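Side-chain contacts in GH62 hydrolase (Scytalidium thermophilum, PDB 4PVA), which probably hydrolyses alpha-L-arabinofuranosyl side groups from arabinoxylan, as a family GH62 arabinofuranosidase: residues P86-L90 with D91-L95; A50-N54 with G55-V59; V105-E109 with P110-W114. One frame throughout, in Å; residues are numbered along the deposited sequence.

Contact 1 (P86-L90 with D91-L95); sequences PFYYL and DQAPL
Y89 and Q92, L90 and A93 are joined by two successive backbone hydrogen bonds that curl the chain into a short 3-10 turn. Q92 N donates to Y89 O at 3.0 Å, and A93 N to L90 O, also at 3.0 Å, each bond spanning three residues.

The polar side chains add a bond between neighbours. D91 has its carboxylate between its own backbone N and carbonyl carbon (chi1 58°), and Q92 folds back at chi2, so that Q92 NE2 meets D91 OD1 at 3.0 Å. The bond is nearly straight (174°) and lies in the plane of the amide, although it arrives from above the carboxylate plane. An acid suits this place because one oxygen accepts from Q92 NE2 while the other, OD2, forms a salt bridge with R40. R40 makes a cation-pi contact with Y89 as well, while the hydroxyl of Y89 is hydrogen-bonded to D38.

The remaining contacts are van der Waals packing. The long side chain of Y88 slants across Q92, its OH 3.4 Å from Q92 CB and its ring edge toward A93 N; ring and amide planes are 53° apart. Ring atom CE1 of Y88 is 4.3 Å from A93 CB, and a side chain as small as the alanine methyl fits beside the ring. L90 and L95 meet through L90 CB and L95 CD2, 4.2 Å apart. Leucine suits these buried positions because its apolar branches can pack on M71 of strand 68-76, as both do, and L95 also reaches L116 and Y118 of the following sheet.

A 3-10 turn of this kind lets the chain leave the outermost strand of one propeller blade, 88-89, and head toward the next, which begins with strand 101-108.

Contact 2 (A50-N54 with G55-V59); sequences AVLIN and GTYHV
L52 and Y57 face each other as a non-hydrogen-bonded pair of an antiparallel hairpin, and the leucine side chain lies across the tyrosine ring. L52 CB already touches the ring at CD1 of Y57, 4.0 Å away. CG stands opposite the backbone N (chi1 169°), which carries the branch out over the aromatic face, and CG itself meets the CE1 side of the ring. There CD1 of L52 sits 3.7 Å from the Y57 ring centroid and only 9° off its normal, a CH-pi contact over the middle of the ring; the same methyl is 3.5 Å from T56 O. CD2 comes down nearer the hydroxyl end, 3.8 Å from Y57 CE1. A forked aliphatic suits the place because one methyl can centre on the ring while the other follows its rim.

V51, I53, T56 and H58 share the other face of the hairpin. I53 CD1 lies 3.8 Å from H58 CD2, the two side chains crossing at about a right angle, and T56 CG2 packs on one face of the imidazole. Water 1 lies in the imidazole plane, 2.9 Å from H58 NE2, and donates to I53 O. H58 ND1 is hydrogen-bonded to Y73.

At the end of the hairpin, N54 and G55 are the two central residues of a type I' turn from I53 to T56; both have positive phi, which asparagine and glycine tolerate well. Water 2 links N54 O to T56 OG1, 2.9 Å from each.

With polar partners at both nitrogens and a methyl on its face, the imidazole of H58 is probably held in its rotation, whereas L52 and Y57 adhere by dispersion and CH-pi attraction.

Contact 3 (V105-E109 with P110-W114); sequences VFYFE and PHKLW
F108 N donates to L113 O at 2.9 Å, pairing two antiparallel strands that are joined through a 3-10 turn, while K112, in a left-handed backbone conformation (phi 50°), bulges beside L113 opposite F108. E109 and K112 lie side by side. Bends at chi2 and chi4 bring K112 NZ back to E109, where it forms a salt bridge of 2.9 Å with OE2, from above the carboxylate plane, and bonds to O at 3.1 Å. K112 N bonds to the same carbonyl independently, from the opposite face.

Y107 crosses W114 at about a right angle. Its CB rests over the six-membered ring of the indole, 3.8 Å from the centroid, and its ring edge meets the five-membered ring at 59°, a T-shaped pair. Y107 OH comes 3.2 Å from K112 CA and donates to water 3, which donates to K112 O.

F108 presents its edge to the face of H111, with centroids 4.6 Å apart. The rigid P110 places its CD over one face of F108, toward its rim; F108 also stacks on F200. H111 ND1 is held by Y115. Together these features make a hairpin closed by a G1 beta bulge.

The three contacts follow one another along the chain and belong to two successive four-stranded sheets, in keeping with the five-bladed beta-propeller of GH62 enzymes. Contacts 2 and 3, whose centres are 15 Å apart, touch directly: I53 CD1 packs 3.7 Å from W114 CZ2, and V51 CG1 lies 4.2 Å from V105 CG1. R300 ties them further, bonding to the backbones of A50, L52 and V105. Contact 1 stands apart, with nearest atoms about 7 Å from contact 2 and about 9 Å from contact 3. Y73 nevertheless connects contacts 1 and 2, pairing by backbone with Y88 and reaching H58 with its hydroxyl. The phosphate beside D91 probably came from the crystallisation liquor.

Contact 1 (P86-L90 with D91-L95)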
loop_
_atom_site.group_PDB
_atom_site.type_symbol
_atom_site.label_atom_id
_atom_site.label_comp_id
_atom_site.label_asym_id
_atom_site.label_seq_id
_atom_site.Cartn_x
_atom_site.Cartn_y
_atom_site.Cartn_z
ATOM N N PRO A 86 11.889 9.612 -15.624
ATOM C CA PRO A 86 10.690 10.119 -16.301
ATOM C C PRO A 86 9.435 9.434 -15.786
ATOM O O PRO A 86 9.470 8.234 -15.518
ATOM C CB PRO A 86 10.908 9.734 -17.775
ATOM C CG PRO A 86 11.958 8.656 -17.724
ATOM C CD PRO A 86 12.798 8.890 -16.532
ATOM N N PHE A 87 8.345 10.178 -15.681
ATOM C CA PHE A 87 7.080 9.583 -15.304
ATOM C C PHE A 87 6.330 9.141 -16.546
ATOM O O PHE A 87 6.274 9.880 -17.542
ATOM C CB PHE A 87 6.190 10.591 -14.573
ATOM C CG PHE A 87 6.603 10.912 -13.161
ATOM C CD1 PHE A 87 7.602 10.214 -12.472
ATOM C CD2 PHE A 87 5.938 11.926 -12.496
ATOM C CE1 PHE A 87 7.928 10.537 -11.155
ATOM C CE2 PHE A 87 6.272 12.267 -11.192
ATOM C CZ PHE A 87 7.257 11.570 -10.523
ATOM N N TYR A 88 5.781 7.939 -16.516
ATOM C CA TYR A 88 4.722 7.585 -17.446
ATOM C C TYR A 88 3.394 7.851 -16.763
ATOM O O TYR A 88 3.035 7.157 -15.795
ATOM C CB TYR A 88 4.815 6.138 -17.911
ATOM C CG TYR A 88 3.821 5.834 -19.011
ATOM C CD1 TYR A 88 2.495 5.538 -18.726
ATOM C CD2 TYR A 88 4.205 5.904 -20.362
ATOM C CE1 TYR A 88 1.587 5.282 -19.737
ATOM C CE2 TYR A 88 3.291 5.654 -21.368
ATOM C CZ TYR A 88 1.991 5.355 -21.055
ATOM O OH TYR A 88 1.060 5.102 -22.042
ATOM N N TYR A 89 2.648 8.849 -17.217
ATOM C CA TYR A 89 1.331 9.168 -16.692
ATOM C C TYR A 89 0.333 8.153 -17.223
ATOM O O TYR A 89 0.080 8.053 -18.430
ATOM C CB TYR A 89 0.964 10.593 -17.047
ATOM C CG TYR A 89 1.809 11.624 -16.335
ATOM C CD1 TYR A 89 1.520 12.000 -15.039
ATOM C CD2 TYR A 89 2.889 12.232 -16.951
ATOM C CE1 TYR A 89 2.253 12.940 -14.379
ATOM C CE2 TYR A 89 3.639 13.191 -16.297
ATOM C CZ TYR A 89 3.306 13.550 -15.004
ATOM O OH TYR A 89 4.043 14.491 -14.341
ATOM N N LEU A 90 -0.219 7.353 -16.314
ATOM C CA LEU A 90 -0.961 6.181 -16.711
ATOM C C LEU A 90 -2.313 6.478 -17.368
ATOM O O LEU A 90 -2.898 5.589 -17.967
ATOM C CB LEU A 90 -1.126 5.263 -15.499
ATOM C CG LEU A 90 0.181 4.538 -15.159
ATOM C CD1 LEU A 90 0.147 3.961 -13.757
ATOM C CD2 LEU A 90 0.463 3.398 -16.105
ATOM N N ASP A 91 -2.770 7.725 -17.285
ATOM C CA ASP A 91 -3.933 8.153 -18.085
ATOM C C ASP A 91 -3.706 8.093 -19.593
ATOM O O ASP A 91 -4.696 8.176 -20.335
ATOM C CB ASP A 91 -4.492 9.507 -17.633
ATOM C CG ASP A 91 -3.473 10.622 -17.682
ATOM O OD1 ASP A 91 -2.560 10.604 -18.517
ATOM O OD2 ASP A 91 -3.596 11.528 -16.843
ATOM N N GLN A 92 -2.457 7.882 -20.005
ATOM C CA GLN A 92 -2.093 7.667 -21.421
ATOM C C GLN A 92 -2.270 6.225 -21.846
ATOM O O GLN A 92 -2.285 5.934 -23.042
ATOM C CB GLN A 92 -0.630 8.079 -21.670
ATOM C CG GLN A 92 -0.377 9.524 -21.339
ATOM C CD GLN A 92 -1.279 10.396 -22.119
ATOM O OE1 GLN A 92 -1.148 10.469 -23.359
ATOM N NE2 GLN A 92 -2.248 11.027 -21.452
ATOM N N ALA A 93 -2.353 5.310 -20.874
ATOM C CA ALA A 93 -2.675 3.909 -21.135
ATOM C C ALA A 93 -4.201 3.765 -21.164
ATOM O O ALA A 93 -4.935 4.692 -20.810
ATOM C CB ALA A 93 -2.086 3.014 -20.028
ATOM N N PRO A 94 -4.707 2.589 -21.560
ATOM C CA PRO A 94 -6.151 2.335 -21.475
ATOM C C PRO A 94 -6.691 2.560 -20.061
ATOM O O PRO A 94 -7.836 2.974 -19.902
ATOM C CB PRO A 94 -6.290 0.876 -21.932
ATOM C CG PRO A 94 -5.145 0.738 -22.907
ATOM C CD PRO A 94 -4.018 1.520 -22.302
ATOM N N LEU A 95 -5.844 2.349 -19.036
ATOM C CA LEU A 95 -6.164 2.688 -17.640
ATOM C C LEU A 95 -6.870 4.048 -17.564
ATOM O O LEU A 95 -7.930 4.211 -16.922
ATOM C CB LEU A 95 -4.894 2.614 -16.811
ATOM C CG LEU A 95 -5.115 2.679 -15.301
ATOM C CD1 LEU A 95 -3.958 1.979 -14.592
ATOM C CD2 LEU A 95 -5.178 4.147 -14.906
#

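Contact 2 (A50-N54 with G55-V59)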
loop_
_atom_site.group_PDB
_atom_site.type_symbol
_atom_site.label_atom_id
_atom_site.label_comp_id
_atom_site.label_asym_id
_atom_site.label_seq_id
_atom_site.Cartn_x
_atom_site.Cartn_y
_atom_site.Cartn_z
ATOM N N ALA A 50 5.904 -0.831 -5.004
ATOM C CA ALA A 50 7.174 -1.019 -5.695
ATOM C C ALA A 50 7.672 -2.440 -5.598
ATOM O O ALA A 50 7.513 -3.115 -4.567
ATOM C CB ALA A 50 8.225 -0.097 -5.106
ATOM N N VAL A 51 8.346 -2.858 -6.675
ATOM C CA VAL A 51 9.075 -4.103 -6.736
ATOM C C VAL A 51 10.475 -3.850 -7.265
ATOM O O VAL A 51 10.699 -2.853 -7.946
ATOM C CB VAL A 51 8.342 -5.160 -7.592
ATOM C CG1 VAL A 51 7.024 -5.581 -6.938
ATOM C CG2 VAL A 51 8.097 -4.643 -9.014
ATOM N N LEU A 52 11.379 -4.753 -6.916
ATOM C CA LEU A 52 12.762 -4.697 -7.400
ATOM C C LEU A 52 12.992 -5.969 -8.178
ATOM O O LEU A 52 12.824 -7.048 -7.661
ATOM C CB LEU A 52 13.712 -4.565 -6.223
ATOM C CG LEU A 52 15.214 -4.759 -6.495
ATOM C CD1 LEU A 52 15.730 -3.728 -7.478
ATOM C CD2 LEU A 52 16.018 -4.695 -5.202
ATOM N N ILE A 53 13.385 -5.829 -9.446
ATOM C CA ILE A 53 13.562 -6.968 -10.371
ATOM C C ILE A 53 14.879 -6.734 -11.102
ATOM O O ILE A 53 15.026 -5.760 -11.826
ATOM C CB ILE A 53 12.428 -7.068 -11.402
ATOM C CG1 ILE A 53 11.033 -7.088 -10.745
ATOM C CG2 ILE A 53 12.606 -8.305 -12.271
ATOM C CD1 ILE A 53 9.921 -6.812 -11.746
ATOM N N ASN A 54 15.843 -7.608 -10.848
ATOM C CA ASN A 54 17.120 -7.586 -11.594
ATOM C C ASN A 54 17.770 -6.203 -11.562
ATOM O O ASN A 54 18.235 -5.683 -12.580
ATOM C CB ASN A 54 16.902 -8.084 -13.022
ATOM C CG ASN A 54 16.454 -9.536 -13.068
ATOM O OD1 ASN A 54 16.860 -10.357 -12.224
ATOM N ND2 ASN A 54 15.614 -9.865 -14.050
ATOM N N GLY A 55 17.761 -5.614 -10.378
ATOM C CA GLY A 55 18.403 -4.342 -10.120
ATOM C C GLY A 55 17.612 -3.104 -10.509
ATOM O O GLY A 55 18.070 -1.993 -10.242
ATOM N N THR A 56 16.416 -3.281 -11.067
ATOM C CA THR A 56 15.567 -2.152 -11.399
ATOM C C THR A 56 14.362 -2.088 -10.465
ATOM O O THR A 56 13.647 -3.074 -10.276
ATOM C CB THR A 56 15.074 -2.223 -12.832
ATOM O OG1 THR A 56 16.202 -2.205 -13.724
ATOM C CG2 THR A 56 14.182 -1.042 -13.186
ATOM N N TYR A 57 14.199 -0.903 -9.888
ATOM C CA TYR A 57 13.008 -0.573 -9.069
ATOM C C TYR A 57 11.895 -0.059 -9.961
ATOM O O TYR A 57 12.104 0.845 -10.762
ATOM C CB TYR A 57 13.346 0.493 -8.033
ATOM C CG TYR A 57 14.409 0.086 -7.073
ATOM C CD1 TYR A 57 14.104 -0.600 -5.908
ATOM C CD2 TYR A 57 15.767 0.370 -7.322
ATOM C CE1 TYR A 57 15.114 -0.977 -5.026
ATOM C CE2 TYR A 57 16.740 0.015 -6.426
ATOM C CZ TYR A 57 16.419 -0.671 -5.331
ATOM O OH TYR A 57 17.461 -0.993 -4.468
ATOM N N HIS A 58 10.735 -0.690 -9.816
ATOM C CA HIS A 58 9.533 -0.344 -10.551
ATOM C C HIS A 58 8.519 0.205 -9.554
ATOM O O HIS A 58 8.155 -0.497 -8.636
ATOM C CB HIS A 58 8.951 -1.582 -11.203
ATOM C CG HIS A 58 9.847 -2.200 -12.229
ATOM N ND1 HIS A 58 9.805 -1.843 -13.552
ATOM C CD2 HIS A 58 10.810 -3.147 -12.115
ATOM C CE1 HIS A 58 10.703 -2.543 -14.218
ATOM N NE2 HIS A 58 11.325 -3.343 -13.379
ATOM N N VAL A 59 8.124 1.456 -9.741
ATOM C CA VAL A 59 7.252 2.147 -8.804
ATOM C C VAL A 59 5.983 2.636 -9.482
ATOM O O VAL A 59 6.015 3.167 -10.586
ATOM C CB VAL A 59 7.972 3.338 -8.139
ATOM C CG1 VAL A 59 7.067 4.026 -7.114
ATOM C CG2 VAL A 59 9.259 2.871 -7.476
HETATM O O HOH W 1 13.496 -5.098 -14.225
HETATM O O HOH W 2 16.466 -4.911 -14.705
#

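Contact 3 (V105-E109 with P110-W114)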
loop_
_atom_site.group_PDB
_atom_site.type_symbol
_atom_site.label_atom_id
_atom_site.label_comp_id
_atom_site.label_asym_id
_atom_site.label_seq_id
_atom_site.Cartn_x
_atom_site.Cartn_y
_atom_site.Cartn_z
ATOM N N VAL A 105 0.924 -3.278 -6.585
ATOM C CA VAL A 105 1.318 -4.094 -7.748
ATOM C C VAL A 105 1.860 -5.446 -7.327
ATOM O O VAL A 105 2.651 -5.539 -6.398
ATOM C CB VAL A 105 2.350 -3.365 -8.646
ATOM C CG1 VAL A 105 3.732 -3.256 -8.051
ATOM C CG2 VAL A 105 2.385 -4.040 -10.008
ATOM N N PHE A 106 1.483 -6.503 -8.037
ATOM C CA PHE A 106 2.035 -7.826 -7.823
ATOM C C PHE A 106 1.842 -8.658 -9.078
ATOM O O PHE A 106 1.027 -8.312 -9.943
ATOM C CB PHE A 106 1.422 -8.540 -6.596
ATOM C CG PHE A 106 -0.066 -8.660 -6.656
ATOM C CD1 PHE A 106 -0.691 -9.728 -7.311
ATOM C CD2 PHE A 106 -0.875 -7.650 -6.133
ATOM C CE1 PHE A 106 -2.071 -9.794 -7.394
ATOM C CE2 PHE A 106 -2.234 -7.703 -6.229
ATOM C CZ PHE A 106 -2.839 -8.775 -6.865
ATOM N N TYR A 107 2.612 -9.741 -9.173
ATOM C CA TYR A 107 2.532 -10.678 -10.302
ATOM C C TYR A 107 1.680 -11.857 -9.913
ATOM O O TYR A 107 1.977 -12.583 -8.969
ATOM C CB TYR A 107 3.931 -11.144 -10.657
ATOM C CG TYR A 107 4.021 -11.923 -11.962
ATOM C CD1 TYR A 107 3.795 -11.313 -13.182
ATOM C CD2 TYR A 107 4.341 -13.262 -11.944
ATOM C CE1 TYR A 107 3.902 -12.041 -14.370
ATOM C CE2 TYR A 107 4.427 -13.978 -13.118
ATOM C CZ TYR A 107 4.220 -13.361 -14.278
ATOM O OH TYR A 107 4.337 -14.068 -15.480
ATOM N N PHE A 108 0.570 -12.032 -10.631
ATOM C CA PHE A 108 -0.339 -13.108 -10.365
ATOM C C PHE A 108 0.160 -14.261 -11.250
ATOM O O PHE A 108 -0.237 -14.390 -12.425
ATOM C CB PHE A 108 -1.817 -12.756 -10.658
ATOM C CG PHE A 108 -2.766 -13.773 -10.115
ATOM C CD1 PHE A 108 -3.084 -13.803 -8.783
ATOM C CD2 PHE A 108 -3.368 -14.706 -10.962
ATOM C CE1 PHE A 108 -3.931 -14.761 -8.266
ATOM C CE2 PHE A 108 -4.204 -15.670 -10.446
ATOM C CZ PHE A 108 -4.508 -15.698 -9.114
ATOM N N GLU A 109 0.986 -15.122 -10.675
ATOM C CA GLU A 109 1.747 -16.106 -11.456
ATOM C C GLU A 109 0.842 -17.046 -12.254
ATOM O O GLU A 109 1.153 -17.334 -13.422
ATOM C CB GLU A 109 2.740 -16.851 -10.554
ATOM C CG GLU A 109 3.611 -17.885 -11.277
ATOM C CD GLU A 109 2.860 -19.174 -11.565
ATOM O OE1 GLU A 109 1.938 -19.547 -10.806
ATOM O OE2 GLU A 109 3.182 -19.826 -12.580
ATOM N N PRO A 110 -0.279 -17.519 -11.674
ATOM C CA PRO A 110 -1.116 -18.409 -12.501
ATOM C C PRO A 110 -1.637 -17.782 -13.803
ATOM O O PRO A 110 -1.967 -18.555 -14.745
ATOM C CB PRO A 110 -2.262 -18.781 -11.555
ATOM C CG PRO A 110 -1.688 -18.626 -10.182
ATOM C CD PRO A 110 -0.730 -17.475 -10.274
ATOM N N HIS A 111 -1.763 -16.461 -13.930
ATOM C CA HIS A 111 -2.185 -15.810 -15.174
ATOM C C HIS A 111 -1.054 -15.222 -16.005
ATOM O O HIS A 111 -1.294 -14.635 -17.050
ATOM C CB HIS A 111 -3.197 -14.679 -14.936
ATOM C CG HIS A 111 -4.473 -15.125 -14.307
ATOM N ND1 HIS A 111 -5.380 -14.238 -13.771
ATOM C CD2 HIS A 111 -4.956 -16.360 -14.050
ATOM C CE1 HIS A 111 -6.388 -14.910 -13.248
ATOM N NE2 HIS A 111 -6.154 -16.199 -13.395
ATOM N N LYS A 112 0.162 -15.304 -15.487
ATOM C CA LYS A 112 1.298 -14.638 -16.101
ATOM C C LYS A 112 0.977 -13.177 -16.400
ATOM O O LYS A 112 1.360 -12.613 -17.406
ATOM C CB LYS A 112 1.712 -15.414 -17.372
ATOM C CG LYS A 112 1.961 -16.890 -17.106
ATOM C CD LYS A 112 3.193 -17.125 -16.294
ATOM C CE LYS A 112 3.498 -18.610 -16.105
ATOM N NZ LYS A 112 2.452 -19.345 -15.330
ATOM N N LEU A 113 0.323 -12.524 -15.427
ATOM C CA LEU A 113 -0.041 -11.116 -15.546
ATOM C C LEU A 113 0.303 -10.371 -14.274
ATOM O O LEU A 113 0.032 -10.870 -13.183
ATOM C CB LEU A 113 -1.534 -10.945 -15.764
ATOM C CG LEU A 113 -2.087 -11.352 -17.127
ATOM C CD1 LEU A 113 -3.602 -11.234 -17.095
ATOM C CD2 LEU A 113 -1.529 -10.473 -18.221
ATOM N N TRP A 114 0.842 -9.178 -14.455
ATOM C CA TRP A 114 0.901 -8.206 -13.349
ATOM C C TRP A 114 -0.513 -7.688 -13.141
ATOM O O TRP A 114 -1.233 -7.389 -14.110
ATOM C CB TRP A 114 1.843 -7.060 -13.666
ATOM C CG TRP A 114 3.271 -7.493 -13.751
ATOM C CD1 TRP A 114 3.947 -7.935 -14.850
ATOM C CD2 TRP A 114 4.192 -7.590 -12.658
ATOM N NE1 TRP A 114 5.231 -8.279 -14.508
ATOM C CE2 TRP A 114 5.409 -8.076 -13.163
ATOM C CE3 TRP A 114 4.105 -7.278 -11.299
ATOM C CZ2 TRP A 114 6.531 -8.263 -12.352
ATOM C CZ3 TRP A 114 5.212 -7.471 -10.498
ATOM C CH2 TRP A 114 6.399 -7.975 -11.021
HETATM O O HOH W 3 4.206 -12.082 -18.089
#